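Local coordinates for protein mitomycin biosynthesis 6-O-methyltransferase (Streptomyces lavendulae, PDB 3GWZ) that catalyses transfer of the methyl group of S-adenosyl-L-methionine to the quinone hydroxyl of 6-demethylmitomycins A and B, forming mitomycins A and B, at residues 307-312 and 362-367; 288-293 and 301-306. All coordinates share one frame; numbering follows the deposited sequence.

Contact 1 (307-312 and 362-367); sequences DNLIDE and RIVEIR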
loop_
_atom_site.group_PDB
_atom_site.type_symbol
_atom_site.label_atom_id
_atom_site.label_comp_id
_atom_site.label_asym_id
_atom_site.label_seq_id
_atom_site.Cartn_x
_atom_site.Cartn_y
_atom_site.Cartn_z
ATOM N N ASP A 307 30.689 8.467 -6.608
ATOM C CA ASP A 307 30.473 7.289 -7.440
ATOM C C ASP A 307 31.022 6.023 -6.804
ATOM O O ASP A 307 31.607 6.055 -5.716
ATOM C CB ASP A 307 31.051 7.501 -8.851
ATOM C CG ASP A 307 30.045 7.164 -9.954
ATOM O OD1 ASP A 307 29.275 6.193 -9.780
ATOM O OD2 ASP A 307 30.019 7.867 -10.995
ATOM N N ASN A 308 30.783 4.901 -7.474
ATOM C CA ASN A 308 31.296 3.624 -7.029
ATOM C C ASN A 308 32.773 3.573 -7.397
ATOM O O ASN A 308 33.126 3.765 -8.556
ATOM C CB ASN A 308 30.514 2.489 -7.701
ATOM C CG ASN A 308 29.004 2.616 -7.493
ATOM O OD1 ASN A 308 28.545 2.916 -6.394
ATOM N ND2 ASN A 308 28.230 2.396 -8.553
ATOM N N LEU A 309 33.641 3.354 -6.419
ATOM C CA LEU A 309 35.065 3.255 -6.717
ATOM C C LEU A 309 35.553 1.820 -6.626
ATOM O O LEU A 309 35.243 1.111 -5.673
ATOM C CB LEU A 309 35.900 4.156 -5.801
ATOM C CG LEU A 309 36.271 5.513 -6.413
ATOM C CD1 LEU A 309 35.026 6.250 -6.842
ATOM C CD2 LEU A 309 37.076 6.350 -5.441
ATOM N N ILE A 310 36.323 1.410 -7.627
ATOM C CA ILE A 310 36.941 0.090 -7.652
ATOM C C ILE A 310 38.238 0.117 -6.859
ATOM O O ILE A 310 39.149 0.888 -7.178
ATOM C CB ILE A 310 37.297 -0.315 -9.087
ATOM C CG1 ILE A 310 36.029 -0.403 -9.940
ATOM C CG2 ILE A 310 38.104 -1.630 -9.098
ATOM C CD1 ILE A 310 35.065 -1.460 -9.458
ATOM N N ASP A 311 38.312 -0.710 -5.822
ATOM C CA ASP A 311 39.535 -0.850 -5.051
ATOM C C ASP A 311 40.197 -2.190 -5.350
ATOM O O ASP A 311 39.925 -2.812 -6.382
ATOM C CB ASP A 311 39.276 -0.677 -3.548
ATOM C CG ASP A 311 38.339 -1.727 -2.986
ATOM O OD1 ASP A 311 38.118 -2.763 -3.649
ATOM O OD2 ASP A 311 37.822 -1.518 -1.868
ATOM N N GLU A 312 41.051 -2.639 -4.437
ATOM C CA GLU A 312 41.902 -3.796 -4.691
ATOM C C GLU A 312 41.133 -5.111 -4.721
ATOM O O GLU A 312 41.518 -6.035 -5.426
ATOM C CB GLU A 312 43.035 -3.860 -3.658
ATOM C CG GLU A 312 44.042 -2.716 -3.768
ATOM C CD GLU A 312 43.400 -1.337 -3.626
ATOM O OE1 GLU A 312 42.453 -1.192 -2.817
ATOM O OE2 GLU A 312 43.844 -0.398 -4.323
ATOM N N ARG A 362 32.064 6.384 -2.837
ATOM C CA ARG A 362 32.928 7.324 -2.131
ATOM C C ARG A 362 32.670 8.734 -2.627
ATOM O O ARG A 362 32.146 8.924 -3.724
ATOM C CB ARG A 362 34.410 6.961 -2.301
ATOM C CG ARG A 362 34.844 5.752 -1.474
ATOM C CD ARG A 362 36.358 5.586 -1.427
ATOM N NE ARG A 362 37.015 6.538 -0.530
ATOM C CZ ARG A 362 37.117 6.377 0.789
ATOM N NH1 ARG A 362 36.589 5.314 1.377
ATOM N NH2 ARG A 362 37.740 7.286 1.526
ATOM N N ILE A 363 33.029 9.719 -1.809
ATOM C CA ILE A 363 32.950 11.112 -2.213
ATOM C C ILE A 363 34.362 11.570 -2.538
ATOM O O ILE A 363 35.220 11.577 -1.664
ATOM C CB ILE A 363 32.392 12.004 -1.079
ATOM C CG1 ILE A 363 30.959 11.605 -0.737
ATOM C CG2 ILE A 363 32.445 13.485 -1.478
ATOM C CD1 ILE A 363 30.514 12.061 0.644
ATOM N N VAL A 364 34.616 11.927 -3.792
ATOM C CA VAL A 364 35.924 12.435 -4.156
ATOM C C VAL A 364 35.857 13.954 -4.268
ATOM O O VAL A 364 35.217 14.489 -5.170
ATOM C CB VAL A 364 36.428 11.814 -5.464
ATOM C CG1 VAL A 364 37.853 12.275 -5.759
ATOM C CG2 VAL A 364 36.380 10.292 -5.369
ATOM N N GLU A 365 36.495 14.645 -3.324
ATOM C CA GLU A 365 36.495 16.101 -3.321
ATOM C C GLU A 365 37.622 16.628 -4.198
ATOM O O GLU A 365 38.780 16.245 -4.031
ATOM C CB GLU A 365 36.645 16.650 -1.901
ATOM C CG GLU A 365 36.705 18.180 -1.862
ATOM C CD GLU A 365 36.968 18.726 -0.470
ATOM O OE1 GLU A 365 37.791 18.131 0.254
ATOM O OE2 GLU A 365 36.356 19.751 -0.105
ATOM N N ILE A 366 37.271 17.529 -5.110
ATOM C CA ILE A 366 38.156 17.941 -6.192
ATOM C C ILE A 366 38.215 19.470 -6.315
ATOM O O ILE A 366 37.213 20.161 -6.109
ATOM C CB ILE A 366 37.676 17.310 -7.527
ATOM C CG1 ILE A 366 37.828 15.787 -7.475
ATOM C CG2 ILE A 366 38.408 17.896 -8.721
ATOM C CD1 ILE A 366 36.757 15.042 -8.253
ATOM N N ARG A 367 39.390 19.998 -6.639
ATOM C CA ARG A 367 39.539 21.436 -6.850
ATOM C C ARG A 367 40.264 21.692 -8.156
ATOM O O ARG A 367 40.809 20.765 -8.757
ATOM C CB ARG A 367 40.313 22.079 -5.696
ATOM C CG ARG A 367 41.730 21.547 -5.535
ATOM C CD ARG A 367 42.508 22.335 -4.487
ATOM N NE ARG A 367 43.866 21.824 -4.330
ATOM C CZ ARG A 367 44.913 22.259 -5.024
ATOM N NH1 ARG A 367 44.762 23.223 -5.924
ATOM N NH2 ARG A 367 46.113 21.731 -4.816
#
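D307 and R362 form a hydrogen-bonded antiparallel pair, joining the C-terminal end of strand 302-308 to the beginning of strand 361-368 within the seven-stranded sheet of the catalytic domain. Their backbones are joined in both directions: R362 N reaches D307 O at 2.9 Å (N-H...O 164°), while the return bond from D307 N to R362 O is longer at 3.3 Å and more bent (149°). Past this pair L309 bonds through its backbone to P360, and within the two segments the remaining contact is made by side chains. L309 directs its CB back toward strand 361-368, and a single methyl does the touching. Its CD2 lies 4.0 Å from CG2 of V364 and 4.1 Å from CD of R362, so one branch touches both a valine methyl and an arginine methylene, which lie in directions about square to each other. The leucine meets the arginine chain at about a right angle, and L309 also touches E336 and F339 of helix 336-344. R362 brings CD to L309; the bend that follows at chi3 (76°) leads the guanidinium away, and NE bonds S353 OG on the next strand. D307 turns its carboxylate to other work. OD1 accepts the N-H of N308 at 3.0 Å, on the anti side and slightly out of the carboxylate plane, and also receives ND1 of H276; OD2 takes a weak bond from the backbone N of H279, the inferred proton acceptor. N308, which binds the substrate, is held through its ND2 by E333. The example shows how a class I methyltransferase places active-site residues where a central strand runs out, with the antiparallel neighbour characteristic of this fold holding the strand end beside them.

Contact 2 (288-293 and 301-306); sequences RILRRI and SRLLVI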
loop_
_atom_site.group_PDB
_atom_site.type_symbol
_atom_site.label_atom_id
_atom_site.label_comp_id
_atom_site.label_asym_id
_atom_site.label_seq_id
_atom_site.Cartn_x
_atom_site.Cartn_y
_atom_site.Cartn_z
ATOM N N ARG A 288 35.162 15.511 -21.433
ATOM C CA ARG A 288 34.302 16.585 -21.929
ATOM C C ARG A 288 33.507 17.199 -20.783
ATOM O O ARG A 288 33.440 18.423 -20.640
ATOM C CB ARG A 288 33.338 16.079 -23.011
ATOM C CG ARG A 288 34.003 15.681 -24.324
ATOM C CD ARG A 288 32.997 14.983 -25.253
ATOM N NE ARG A 288 31.990 15.914 -25.745
ATOM C CZ ARG A 288 30.789 15.563 -26.201
ATOM N NH1 ARG A 288 30.422 14.283 -26.233
ATOM N NH2 ARG A 288 29.953 16.499 -26.626
ATOM N N ILE A 289 32.897 16.350 -19.964
ATOM C CA ILE A 289 32.099 16.839 -18.846
ATOM C C ILE A 289 32.970 17.594 -17.844
ATOM O O ILE A 289 32.638 18.705 -17.434
ATOM C CB ILE A 289 31.341 15.680 -18.129
ATOM C CG1 ILE A 289 30.321 15.050 -19.076
ATOM C CG2 ILE A 289 30.628 16.194 -16.887
ATOM C CD1 ILE A 289 29.875 13.647 -18.650
ATOM N N LEU A 290 34.098 16.994 -17.476
ATOM C CA LEU A 290 34.963 17.546 -16.442
ATOM C C LEU A 290 35.523 18.900 -16.860
ATOM O O LEU A 290 35.648 19.821 -16.044
ATOM C CB LEU A 290 36.111 16.579 -16.144
ATOM C CG LEU A 290 35.713 15.292 -15.425
ATOM C CD1 LEU A 290 36.927 14.382 -15.247
ATOM C CD2 LEU A 290 35.069 15.630 -14.079
ATOM N N ARG A 291 35.872 19.011 -18.134
ATOM C CA ARG A 291 36.453 20.252 -18.637
ATOM C C ARG A 291 35.435 21.389 -18.571
ATOM O O ARG A 291 35.779 22.511 -18.198
ATOM C CB ARG A 291 37.001 20.069 -20.059
ATOM C CG ARG A 291 38.370 19.391 -20.094
ATOM C CD ARG A 291 38.906 19.205 -21.512
ATOM N NE ARG A 291 40.208 18.535 -21.500
ATOM C CZ ARG A 291 40.814 18.036 -22.575
ATOM N NH1 ARG A 291 40.241 18.122 -23.772
ATOM N NH2 ARG A 291 41.995 17.443 -22.455
ATOM N N ARG A 292 34.182 21.099 -18.912
ATOM C CA ARG A 292 33.143 22.114 -18.803
ATOM C C ARG A 292 32.882 22.483 -17.343
ATOM O O ARG A 292 32.594 23.638 -17.029
ATOM C CB ARG A 292 31.850 21.684 -19.497
ATOM C CG ARG A 292 30.864 22.847 -19.649
ATOM C CD ARG A 292 29.732 22.535 -20.606
ATOM N NE ARG A 292 30.208 22.220 -21.951
ATOM C CZ ARG A 292 30.509 23.129 -22.874
ATOM N NH1 ARG A 292 30.399 24.422 -22.597
ATOM N NH2 ARG A 292 30.921 22.744 -24.075
ATOM N N ILE A 293 32.975 21.507 -16.446
ATOM C CA ILE A 293 32.818 21.796 -15.028
ATOM C C ILE A 293 33.980 22.663 -14.554
ATOM O O ILE A 293 33.778 23.685 -13.910
ATOM C CB ILE A 293 32.749 20.508 -14.180
ATOM C CG1 ILE A 293 31.482 19.719 -14.523
ATOM C CG2 ILE A 293 32.780 20.835 -12.695
ATOM C CD1 ILE A 293 31.468 18.327 -13.912
ATOM N N SER A 301 36.031 27.040 -5.597
ATOM C CA SER A 301 34.964 26.060 -5.776
ATOM C C SER A 301 35.447 24.643 -5.498
ATOM O O SER A 301 36.639 24.350 -5.596
ATOM C CB SER A 301 34.395 26.132 -7.194
ATOM O OG SER A 301 33.633 27.308 -7.368
ATOM N N ARG A 302 34.512 23.766 -5.145
ATOM C CA ARG A 302 34.826 22.356 -4.992
ATOM C C ARG A 302 33.889 21.504 -5.847
ATOM O O ARG A 302 32.722 21.850 -6.036
ATOM C CB ARG A 302 34.749 21.937 -3.518
ATOM C CG ARG A 302 35.862 22.515 -2.638
ATOM C CD ARG A 302 37.232 22.089 -3.146
ATOM N NE ARG A 302 38.321 22.517 -2.270
ATOM C CZ ARG A 302 39.078 23.591 -2.478
ATOM N NH1 ARG A 302 38.866 24.369 -3.534
ATOM N NH2 ARG A 302 40.049 23.890 -1.623
ATOM N N LEU A 303 34.417 20.408 -6.384
ATOM C CA LEU A 303 33.607 19.441 -7.113
ATOM C C LEU A 303 33.614 18.135 -6.339
ATOM O O LEU A 303 34.680 17.666 -5.925
ATOM C CB LEU A 303 34.173 19.205 -8.515
ATOM C CG LEU A 303 33.637 17.988 -9.280
ATOM C CD1 LEU A 303 32.141 18.118 -9.519
ATOM C CD2 LEU A 303 34.370 17.833 -10.610
ATOM N N LEU A 304 32.428 17.573 -6.117
ATOM C CA LEU A 304 32.312 16.262 -5.494
ATOM C C LEU A 304 31.877 15.230 -6.525
ATOM O O LEU A 304 30.716 15.189 -6.923
ATOM C CB LEU A 304 31.296 16.272 -4.348
ATOM C CG LEU A 304 31.464 17.351 -3.276
ATOM C CD1 LEU A 304 30.439 17.138 -2.162
ATOM C CD2 LEU A 304 32.886 17.350 -2.721
ATOM N N VAL A 305 32.813 14.398 -6.959
ATOM C CA VAL A 305 32.455 13.264 -7.775
ATOM C C VAL A 305 32.027 12.153 -6.819
ATOM O O VAL A 305 32.809 11.688 -6.001
ATOM C CB VAL A 305 33.625 12.806 -8.668
ATOM C CG1 VAL A 305 33.288 11.459 -9.306
ATOM C CG2 VAL A 305 33.889 13.844 -9.745
ATOM N N ILE A 306 30.763 11.759 -6.898
ATOM C CA ILE A 306 30.226 10.764 -5.982
ATOM C C ILE A 306 29.887 9.508 -6.770
ATOM O O ILE A 306 28.938 9.488 -7.548
ATOM C CB ILE A 306 28.992 11.317 -5.245
ATOM C CG1 ILE A 306 29.375 12.621 -4.530
ATOM C CG2 ILE A 306 28.440 10.290 -4.258
ATOM C CD1 ILE A 306 28.193 13.419 -4.005
#
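L290 is the first residue of the 288-293 helical segment to meet the strand, and it does so with one methyl against L303. L290 leaves the helix at a slant to the strand, but its end swings inward, and CD2 comes to 4.2 Å from CD2 of L303. The two side chains approach at about a right angle, methyl to methyl, while S346 also packs against the leucine. R291, exposed, bonds the backbone O of K345 through NE. Here the helix lays L290 and I293 against the sheet, as the connection of a beta-alpha-beta crossover: strand 271-275, helix 283-296 and strand 302-308 follow one another, the two strands being parallel neighbours in the Rossmann-like sheet of the methyltransferase domain. One turn on from L290 comes I293, whose backbone N is tied to I289 O at 3.0 Å. Its CB faces the strand, and with CG1 set beside the backbone N (chi1 -66°) the CG2 branch is anti to that nitrogen and lies 4.0 Å from L303 CD2. The same leucine methyl therefore serves both helix residues, and I293 too crosses the leucine side chain at about a right angle. L303 presents this methyl with CG anti to its own nitrogen (chi1 166°), and its side chain also rests on Y272 of the adjoining strand. On the other neighbouring strand, 361-368, the partner of L303 is I366, which it meets through a backbone hydrogen bond.

Overall arrangement
Contacts 1 and 2 use opposite ends of one strand, 302-308, and their centres lie 13 Å apart; both are largely buried, contact 2 wholly so, contact 1 with the partly exposed R362 at its border. Contact 2 is purely apolar, a helix covering one face of the sheet near the start of the strand, whereas contact 1 combines edge-to-edge backbone pairing with a small apolar contact of a leucine methyl with a valine methyl and an arginine methylene, and borders the active site. Strand 361-368 connects them directly: V364 N lies 2.9 Å from V305 O and I366 N 2.7 Å from L303 O, both probable hydrogen bonds. Thus L303 meets the helix with its side chain and the antiparallel neighbour with its backbone.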